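Local coordinates for N-terminal acetyltransferase-like protein (PDB 5NNP), which probably serves as the TPR-type auxiliary subunit of an N-terminal acetyltransferase A complex, a helical scaffold for its catalytic partner, at residues 190-195 against 222-227; 160-165 against 195-200; 341-346 against 380-385. All blocks are in the same frame, centred on the assembly; numbering follows the deposited sequence.

Along the chain, 160-165 is met first, at the start of helix 162-175. Contact 2 brings it against 195-200, the end of helix 185-200, closing a loop of 29 intervening residues. Before that loop is complete, contact 1 opens at 190-195 on the same helix and closes 26 residues later at 222-227, on helix 221-234. The two therefore cross rather than nest, share Asn195, and string three helices together with helix 185-200 in the middle. Contact 3 comes later, in series with both: it joins helix 336-352 to the last turn of helix 369-381. Its centre is about 45 Å from that of contact 1 and about 51 Å from that of contact 2.

Contact 1 (190-195 against 222-227); sequences ALLYKN and LAVMEL
Leu192 spreads its two methyls against helix 221-234, CD1 on Ala223 and CD2 on Val224, in an alpha-alpha superhelix of the TPR kind. The partners are the first and third of three successive helices: helix 204-214 comes between them in the chain. The two segments run nearly parallel, at 24°, with their axes 11.6 Å apart, so only side chains bridge the gap. The enclosed part is that of Leu192, Val224 and Asn195, all buried. There Leu192 CD2 comes to 4.0 Å from Val224 CG2, the two side chains crossing at about a right angle. With CG beside the backbone N (chi1 -67°), Leu192 reaches out from its helix and its fork straddles the neighbouring pair, CD1 standing 4.1 Å from Ala223 CB. The loop before helix 221-234 closes in as well, Cys218 touching both Leu192 and Val224. The side of Ala223 and Leu227, both partly exposed, is less enclosed; Arg538 of helix 537-547 touches both Leu192 and Ala223, and a glycerol, probably from the crystallisation liquor, lies about 4 Å from the side chain of Ala223. One turn further on, the contact changes character. Asn195 and Leu227 approach from opposite directions, and the amide, buried, meets a methyl rather than a polar mate within the two segments. Its polar needs are met elsewhere: OD1 is hydrogen-bonded to the hydroxyl of Tyr231, further along helix 221-234, while ND2 bonds to Ala207 O and His210 ND1 of helix 204-214. This one amide thus links all three helices, and its three bonds should keep it from turning. Beside these polar bonds, Leu227 CD1 lies 3.7 Å from Asn195 OD1.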
loop_
_atom_site.group_PDB
_atom_site.type_symbol
_atom_site.label_atom_id
_atom_site.label_comp_id
_atom_site.label_asym_id
_atom_site.label_seq_id
_atom_site.Cartn_x
_atom_site.Cartn_y
_atom_site.Cartn_z
ATOM N N ALA A 190 5.998 8.212 -22.546
ATOM C CA ALA A 190 6.972 9.281 -22.402
ATOM C C ALA A 190 6.320 10.648 -22.577
ATOM O O ALA A 190 6.698 11.598 -21.900
ATOM C CB ALA A 190 8.112 9.111 -23.384
ATOM N N LEU A 191 5.351 10.748 -23.486
ATOM C CA LEU A 191 4.613 11.996 -23.677
ATOM C C LEU A 191 3.791 12.353 -22.429
ATOM O O LEU A 191 3.797 13.501 -21.979
ATOM C CB LEU A 191 3.707 11.901 -24.894
ATOM C CG LEU A 191 4.397 11.889 -26.263
ATOM C CD1 LEU A 191 3.455 11.377 -27.329
ATOM C CD2 LEU A 191 4.927 13.270 -26.642
ATOM N N LEU A 192 3.109 11.373 -21.844
ATOM C CA LEU A 192 2.295 11.679 -20.685
ATOM C C LEU A 192 3.162 12.056 -19.479
ATOM O O LEU A 192 2.824 12.961 -18.713
ATOM C CB LEU A 192 1.389 10.502 -20.347
ATOM C CG LEU A 192 0.286 10.161 -21.358
ATOM C CD1 LEU A 192 -0.476 8.913 -20.904
ATOM C CD2 LEU A 192 -0.686 11.328 -21.585
ATOM N N TYR A 193 4.283 11.372 -19.316
ATOM C CA TYR A 193 5.193 11.680 -18.213
ATOM C C TYR A 193 5.664 13.138 -18.273
ATOM O O TYR A 193 5.575 13.869 -17.273
ATOM C CB TYR A 193 6.386 10.717 -18.216
ATOM C CG TYR A 193 7.417 10.988 -17.136
ATOM C CD1 TYR A 193 7.049 11.092 -15.804
ATOM C CD2 TYR A 193 8.768 11.117 -17.453
ATOM C CE1 TYR A 193 7.998 11.341 -14.810
ATOM C CE2 TYR A 193 9.723 11.356 -16.472
ATOM C CZ TYR A 193 9.334 11.470 -15.154
ATOM O OH TYR A 193 10.289 11.711 -14.190
ATOM N N LYS A 194 6.133 13.565 -19.448
ATOM C CA LYS A 194 6.491 14.968 -19.688
ATOM C C LYS A 194 5.312 15.897 -19.392
ATOM O O LYS A 194 5.491 16.954 -18.778
ATOM C CB LYS A 194 6.972 15.180 -21.128
ATOM C CG LYS A 194 7.210 16.678 -21.517
ATOM C CD LYS A 194 7.559 16.858 -23.013
ATOM C CE LYS A 194 7.816 18.291 -23.381
ATOM N NZ LYS A 194 8.043 18.498 -24.860
ATOM N N ASN A 195 4.111 15.514 -19.827
ATOM C CA ASN A 195 2.931 16.324 -19.539
ATOM C C ASN A 195 2.730 16.505 -18.031
ATOM O O ASN A 195 2.499 17.620 -17.572
ATOM C CB ASN A 195 1.661 15.731 -20.167
ATOM C CG ASN A 195 0.463 16.699 -20.094
ATOM O OD1 ASN A 195 -0.315 16.668 -19.136
ATOM N ND2 ASN A 195 0.332 17.578 -21.106
ATOM N N LEU A 222 -7.773 6.855 -20.187
ATOM C CA LEU A 222 -8.266 7.454 -18.948
ATOM C C LEU A 222 -7.393 8.622 -18.466
ATOM O O LEU A 222 -7.894 9.626 -17.945
ATOM C CB LEU A 222 -8.356 6.393 -17.853
ATOM C CG LEU A 222 -8.772 6.900 -16.473
ATOM C CD1 LEU A 222 -10.230 7.335 -16.479
ATOM C CD2 LEU A 222 -8.520 5.852 -15.393
ATOM N N ALA A 223 -6.083 8.481 -18.630
ATOM C CA ALA A 223 -5.166 9.519 -18.211
ATOM C C ALA A 223 -5.396 10.797 -19.012
ATOM O O ALA A 223 -5.480 11.888 -18.440
ATOM C CB ALA A 223 -3.743 9.049 -18.360
ATOM N N VAL A 224 -5.499 10.662 -20.336
ATOM C CA VAL A 224 -5.740 11.815 -21.189
ATOM C C VAL A 224 -7.061 12.461 -20.784
ATOM O O VAL A 224 -7.176 13.680 -20.698
ATOM C CB VAL A 224 -5.770 11.436 -22.688
ATOM C CG1 VAL A 224 -6.312 12.585 -23.533
ATOM C CG2 VAL A 224 -4.393 11.057 -23.176
ATOM N N MET A 225 -8.058 11.638 -20.505
ATOM C CA MET A 225 -9.377 12.172 -20.207
ATOM C C MET A 225 -9.424 12.867 -18.856
ATOM O O MET A 225 -10.102 13.883 -18.710
ATOM C CB MET A 225 -10.419 11.061 -20.264
ATOM C CG MET A 225 -10.674 10.567 -21.666
ATOM S SD MET A 225 -11.908 9.260 -21.695
ATOM C CE MET A 225 -11.721 8.749 -23.417
ATOM N N GLU A 226 -8.708 12.323 -17.874
ATOM C CA GLU A 226 -8.711 12.915 -16.543
ATOM C C GLU A 226 -7.855 14.182 -16.479
ATOM O O GLU A 226 -8.256 15.170 -15.856
ATOM C CB GLU A 226 -8.253 11.894 -15.503
ATOM C CG GLU A 226 -9.354 10.909 -15.114
ATOM C CD GLU A 226 -9.020 10.099 -13.884
ATOM O OE1 GLU A 226 -7.817 9.994 -13.556
ATOM O OE2 GLU A 226 -9.961 9.563 -13.248
ATOM N N LEU A 227 -6.699 14.161 -17.142
ATOM C CA LEU A 227 -5.861 15.355 -17.248
ATOM C C LEU A 227 -6.613 16.491 -17.957
ATOM O O LEU A 227 -6.584 17.644 -17.511
ATOM C CB LEU A 227 -4.552 15.038 -17.979
ATOM C CG LEU A 227 -3.573 14.123 -17.240
ATOM C CD1 LEU A 227 -2.417 13.749 -18.139
ATOM C CD2 LEU A 227 -3.047 14.791 -15.997
#

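Contact 2 (160-165 against 195-200)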
loop_
_atom_site.group_PDB
_atom_site.type_symbol
_atom_site.label_atom_id
_atom_site.label_comp_id
_atom_site.label_asym_id
_atom_site.label_seq_id
_atom_site.Cartn_x
_atom_site.Cartn_y
_atom_site.Cartn_z
ATOM N N GLY A 160 13.938 17.101 -7.746
ATOM C CA GLY A 160 13.302 18.410 -7.642
ATOM C C GLY A 160 13.635 19.362 -8.784
ATOM O O GLY A 160 13.111 20.466 -8.840
ATOM N N ASN A 161 14.498 18.933 -9.705
ATOM C CA ASN A 161 14.849 19.738 -10.869
ATOM C C ASN A 161 13.910 19.464 -12.052
ATOM O O ASN A 161 14.287 18.810 -13.033
ATOM C CB ASN A 161 16.305 19.470 -11.267
ATOM C CG ASN A 161 16.901 20.584 -12.096
ATOM O OD1 ASN A 161 16.183 21.361 -12.722
ATOM N ND2 ASN A 161 18.231 20.660 -12.114
ATOM N N LEU A 162 12.686 19.964 -11.958
ATOM C CA LEU A 162 11.683 19.725 -12.990
ATOM C C LEU A 162 12.077 20.332 -14.345
ATOM O O LEU A 162 11.956 19.676 -15.376
ATOM C CB LEU A 162 10.328 20.260 -12.526
ATOM C CG LEU A 162 9.510 19.236 -11.709
ATOM C CD1 LEU A 162 10.321 18.645 -10.571
ATOM C CD2 LEU A 162 8.222 19.855 -11.173
ATOM N N GLU A 163 12.578 21.561 -14.344
ATOM C CA GLU A 163 13.022 22.191 -15.582
ATOM C C GLU A 163 14.042 21.337 -16.345
ATOM O O GLU A 163 13.937 21.188 -17.569
ATOM C CB GLU A 163 13.620 23.579 -15.313
ATOM C CG GLU A 163 13.870 24.399 -16.578
ATOM C CD GLU A 163 14.353 25.816 -16.285
ATOM O OE1 GLU A 163 14.490 26.164 -15.094
ATOM O OE2 GLU A 163 14.592 26.582 -17.240
ATOM N N LYS A 164 15.022 20.773 -15.645
ATOM C CA LYS A 164 16.017 19.966 -16.341
ATOM C C LYS A 164 15.420 18.625 -16.792
ATOM O O LYS A 164 15.778 18.098 -17.840
ATOM C CB LYS A 164 17.257 19.744 -15.469
ATOM C CG LYS A 164 18.569 19.737 -16.253
ATOM C CD LYS A 164 18.842 21.099 -16.876
ATOM C CE LYS A 164 20.197 21.156 -17.575
ATOM N NZ LYS A 164 20.309 20.107 -18.620
ATOM N N ALA A 165 14.500 18.069 -16.014
ATOM C CA ALA A 165 13.894 16.813 -16.424
ATOM C C ALA A 165 13.072 17.004 -17.702
ATOM O O ALA A 165 13.067 16.145 -18.589
ATOM C CB ALA A 165 13.030 16.242 -15.308
ATOM N N ASN A 195 4.111 15.514 -19.827
ATOM C CA ASN A 195 2.931 16.324 -19.539
ATOM C C ASN A 195 2.730 16.505 -18.031
ATOM O O ASN A 195 2.499 17.620 -17.572
ATOM C CB ASN A 195 1.661 15.731 -20.167
ATOM C CG ASN A 195 0.463 16.699 -20.094
ATOM O OD1 ASN A 195 -0.315 16.668 -19.136
ATOM N ND2 ASN A 195 0.332 17.578 -21.106
ATOM N N THR A 196 2.828 15.426 -17.253
ATOM C CA THR A 196 2.647 15.576 -15.815
ATOM C C THR A 196 3.733 16.494 -15.256
ATOM O O THR A 196 3.494 17.237 -14.310
ATOM C CB THR A 196 2.661 14.229 -15.065
ATOM O OG1 THR A 196 3.941 13.598 -15.193
ATOM C CG2 THR A 196 1.582 13.310 -15.590
ATOM N N ILE A 197 4.913 16.473 -15.866
ATOM C CA ILE A 197 6.014 17.311 -15.384
ATOM C C ILE A 197 5.733 18.794 -15.610
ATOM O O ILE A 197 5.975 19.618 -14.725
ATOM C CB ILE A 197 7.356 16.905 -16.036
ATOM C CG1 ILE A 197 7.826 15.595 -15.403
ATOM C CG2 ILE A 197 8.409 17.984 -15.836
ATOM C CD1 ILE A 197 9.025 14.944 -16.063
ATOM N N ILE A 198 5.203 19.127 -16.780
ATOM C CA ILE A 198 4.785 20.494 -17.050
ATOM C C ILE A 198 3.760 20.995 -16.027
ATOM O O ILE A 198 3.836 22.121 -15.565
ATOM C CB ILE A 198 4.190 20.625 -18.461
ATOM C CG1 ILE A 198 5.247 20.269 -19.514
ATOM C CG2 ILE A 198 3.649 22.041 -18.683
ATOM C CD1 ILE A 198 4.753 20.311 -20.966
ATOM N N ALA A 199 2.803 20.155 -15.657
ATOM C CA ALA A 199 1.778 20.582 -14.721
ATOM C C ALA A 199 2.380 20.737 -13.326
ATOM O O ALA A 199 2.112 21.715 -12.632
ATOM C CB ALA A 199 0.614 19.603 -14.714
ATOM N N GLU A 200 3.216 19.785 -12.926
ATOM C CA GLU A 200 3.885 19.905 -11.634
ATOM C C GLU A 200 4.728 21.193 -11.556
ATOM O O GLU A 200 4.912 21.741 -10.474
ATOM C CB GLU A 200 4.754 18.678 -11.347
ATOM C CG GLU A 200 3.954 17.435 -11.009
ATOM C CD GLU A 200 4.799 16.334 -10.401
ATOM O OE1 GLU A 200 4.281 15.192 -10.286
ATOM O OE2 GLU A 200 5.969 16.616 -10.045
#
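Leu162 and Ile197 face each other where helix 162-175 starts beside the end of helix 185-200, two successive helices of the alpha-alpha superhelix. The methyl CG2 of Ile197 lies 4.0 Å from the carbonyl Leu162 O, and its other branch ends at CD1, 4.3 Å from Ala165 CB. The far end of the contact belongs to Glu200, whose side chain can be followed outward. Its CB takes the methyl Leu162 CD2 at 3.7 Å, the two side chains crossing at about a right angle. CG and CD then stand back from that methyl, and the extended chain carries the carboxylate onward, with CG placed beside the backbone N (chi1 -73°). At the tip the two oxygens part company. OE2 passes 4.1 Å from the same Leu162 CD2 and is hydrogen-bonded to His157 NE2 of helix 146-159; OE1 makes a salt bridge to Arg545 NH1. On the opposing side, the turn that presents Leu162 is built from two standard elements. Gly160 ends the preceding helix in a Schellman motif with positive phi, and Asn161, centre of an inverse gamma turn, is the N-cap of the next. Its OD1 accepts from Lys164 N at 3.2 Å, with an N-H...O angle of 153° and the donor well above the carbonyl plane. His157 also touches Leu162 and Ile197, so it lines the apolar patch while holding the acid beside it. Across the two segments the grip is therefore one of apolar surfaces, the aliphatic root of Glu200 serving as part of that surface, while the charge of its carboxylate is probably balanced by Arg545 from helix 537-547.

Contact 3 (341-346 against 380-385)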
loop_
_atom_site.group_PDB
_atom_site.type_symbol
_atom_site.label_atom_id
_atom_site.label_comp_id
_atom_site.label_asym_id
_atom_site.label_seq_id
_atom_site.Cartn_x
_atom_site.Cartn_y
_atom_site.Cartn_z
ATOM N N THR A 341 -35.255 7.896 9.262
ATOM C CA THR A 341 -36.083 7.703 8.083
ATOM C C THR A 341 -35.776 6.360 7.420
ATOM O O THR A 341 -36.673 5.688 6.909
ATOM C CB THR A 341 -35.891 8.849 7.063
ATOM O OG1 THR A 341 -36.345 10.083 7.633
ATOM C CG2 THR A 341 -36.682 8.575 5.800
ATOM N N LEU A 342 -34.509 5.964 7.426
ATOM C CA LEU A 342 -34.130 4.722 6.769
ATOM C C LEU A 342 -34.685 3.527 7.526
ATOM O O LEU A 342 -35.112 2.539 6.922
ATOM C CB LEU A 342 -32.614 4.618 6.633
ATOM C CG LEU A 342 -32.064 5.522 5.531
ATOM C CD1 LEU A 342 -30.542 5.454 5.504
ATOM C CD2 LEU A 342 -32.674 5.146 4.181
ATOM N N ALA A 343 -34.698 3.626 8.851
ATOM C CA ALA A 343 -35.249 2.560 9.677
ATOM C C ALA A 343 -36.776 2.458 9.496
ATOM O O ALA A 343 -37.341 1.358 9.365
ATOM C CB ALA A 343 -34.886 2.790 11.126
ATOM N N SER A 344 -37.431 3.613 9.469
ATOM C CA SER A 344 -38.865 3.669 9.268
ATOM C C SER A 344 -39.249 3.071 7.918
ATOM O O SER A 344 -40.235 2.352 7.817
ATOM C CB SER A 344 -39.364 5.114 9.379
ATOM O OG SER A 344 -40.740 5.218 9.061
ATOM N N LEU A 345 -38.473 3.362 6.881
ATOM C CA LEU A 345 -38.769 2.819 5.559
ATOM C C LEU A 345 -38.600 1.301 5.505
ATOM O O LEU A 345 -39.375 0.606 4.836
ATOM C CB LEU A 345 -37.886 3.474 4.504
ATOM C CG LEU A 345 -38.312 4.901 4.174
ATOM C CD1 LEU A 345 -37.349 5.476 3.161
ATOM C CD2 LEU A 345 -39.745 4.921 3.656
ATOM N N ALA A 346 -37.586 0.793 6.197
ATOM C CA ALA A 346 -37.362 -0.645 6.268
ATOM C C ALA A 346 -38.539 -1.331 6.955
ATOM O O ALA A 346 -39.060 -2.335 6.478
ATOM C CB ALA A 346 -36.072 -0.954 7.003
ATOM N N GLN A 380 -28.851 -4.832 11.574
ATOM C CA GLN A 380 -27.606 -4.104 11.487
ATOM C C GLN A 380 -27.764 -2.657 11.917
ATOM O O GLN A 380 -26.872 -2.100 12.552
ATOM C CB GLN A 380 -27.056 -4.194 10.067
ATOM C CG GLN A 380 -26.439 -5.538 9.818
ATOM C CD GLN A 380 -25.821 -5.635 8.471
ATOM O OE1 GLN A 380 -26.504 -5.547 7.446
ATOM N NE2 GLN A 380 -24.515 -5.810 8.448
ATOM N N HIS A 381 -28.900 -2.060 11.575
ATOM C CA HIS A 381 -29.213 -0.698 11.998
ATOM C C HIS A 381 -29.021 -0.548 13.500
ATOM O O HIS A 381 -28.299 0.327 13.966
ATOM C CB HIS A 381 -30.653 -0.334 11.615
ATOM C CG HIS A 381 -31.060 1.059 11.994
ATOM N ND1 HIS A 381 -30.993 2.122 11.114
ATOM C CD2 HIS A 381 -31.562 1.559 13.149
ATOM C CE1 HIS A 381 -31.425 3.215 11.715
ATOM N NE2 HIS A 381 -31.774 2.901 12.950
ATOM N N TYR A 382 -29.664 -1.427 14.251
ATOM C CA TYR A 382 -29.669 -1.327 15.693
ATOM C C TYR A 382 -28.433 -1.943 16.331
ATOM O O TYR A 382 -28.268 -1.909 17.547
ATOM C CB TYR A 382 -30.937 -1.965 16.225
ATOM C CG TYR A 382 -32.133 -1.129 15.887
ATOM C CD1 TYR A 382 -32.372 0.073 16.553
ATOM C CD2 TYR A 382 -33.011 -1.515 14.893
ATOM C CE1 TYR A 382 -33.464 0.859 16.246
ATOM C CE2 TYR A 382 -34.104 -0.740 14.578
ATOM C CZ TYR A 382 -34.326 0.449 15.255
ATOM O OH TYR A 382 -35.416 1.220 14.937
ATOM N N ASN A 383 -27.549 -2.485 15.500
ATOM C CA ASN A 383 -26.252 -2.934 15.978
ATOM C C ASN A 383 -25.205 -1.830 15.786
ATOM O O ASN A 383 -24.190 -1.777 16.481
ATOM C CB ASN A 383 -25.836 -4.201 15.249
ATOM C CG ASN A 383 -24.711 -4.923 15.945
ATOM O OD1 ASN A 383 -24.553 -4.827 17.169
ATOM N ND2 ASN A 383 -23.911 -5.648 15.170
ATOM N N TYR A 384 -25.479 -0.939 14.841
ATOM C CA TYR A 384 -24.570 0.144 14.498
ATOM C C TYR A 384 -24.467 1.155 15.651
ATOM O O TYR A 384 -25.462 1.488 16.302
ATOM C CB TYR A 384 -25.042 0.824 13.208
ATOM C CG TYR A 384 -24.009 1.704 12.556
ATOM C CD1 TYR A 384 -22.806 1.178 12.110
ATOM C CD2 TYR A 384 -24.241 3.054 12.365
ATOM C CE1 TYR A 384 -21.855 1.978 11.504
ATOM C CE2 TYR A 384 -23.300 3.858 11.758
ATOM C CZ TYR A 384 -22.109 3.314 11.332
ATOM O OH TYR A 384 -21.168 4.109 10.728
ATOM N N TYR A 385 -23.260 1.644 15.902
ATOM C CA TYR A 385 -23.005 2.418 17.106
ATOM C C TYR A 385 -23.724 3.767 17.082
ATOM O O TYR A 385 -23.945 4.395 18.121
ATOM C CB TYR A 385 -21.498 2.614 17.288
ATOM C CG TYR A 385 -20.881 3.615 16.341
ATOM C CD1 TYR A 385 -20.416 3.225 15.091
ATOM C CD2 TYR A 385 -20.751 4.957 16.706
ATOM C CE1 TYR A 385 -19.846 4.147 14.226
ATOM C CE2 TYR A 385 -20.184 5.887 15.852
ATOM C CZ TYR A 385 -19.734 5.479 14.614
ATOM O OH TYR A 385 -19.172 6.403 13.762
#
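Ala343 and His381 meet in a CH-pi interaction between helix 336-352 and the end of helix 369-381. The methyl CB of Ala343 sits over one face of the imidazole, 3.7 Å from its centroid and 21° off the ring normal. It is shifted toward the rim, nearest CE1 at 3.5 Å. His381 sends its ring out to that methyl with CG anti to the backbone N (chi1 -179°). Ordinary packing adds a second partner: Tyr382, whose far end comes near, brings OH to 4.2 Å from the same CB. Within the second segment the aromatic groups are fitted together, His381 CD2 lying over the centre of the Tyr382 ring, 3.5 Å above its plane. Polar bonds are made outside the pair of segments. His381 ND1 is hydrogen-bonded to the hydroxyl of Tyr333, in the loop before helix 336-352, and this bond probably helps to fix the turn of the ring. Tyr382 meets Arg392 in a cation-pi interaction. Backbone bonds close the turn that contains His381 and Tyr382: Gln380 O accepts from both Asn383 N and Tyr384 N, which reach it from the same face of its plane, the latter at 2.9 Å. With a leucine at His381, Tyr333 OH would probably lose this hydrogen-bonding mate, and Ala343 CB would lose the flat face it packs on. A small residue of one helix set against a ring from the next helix, with the ring supplied from within a predicted TPR repeat, is packing that fits an alpha-alpha superhelix of the TPR type.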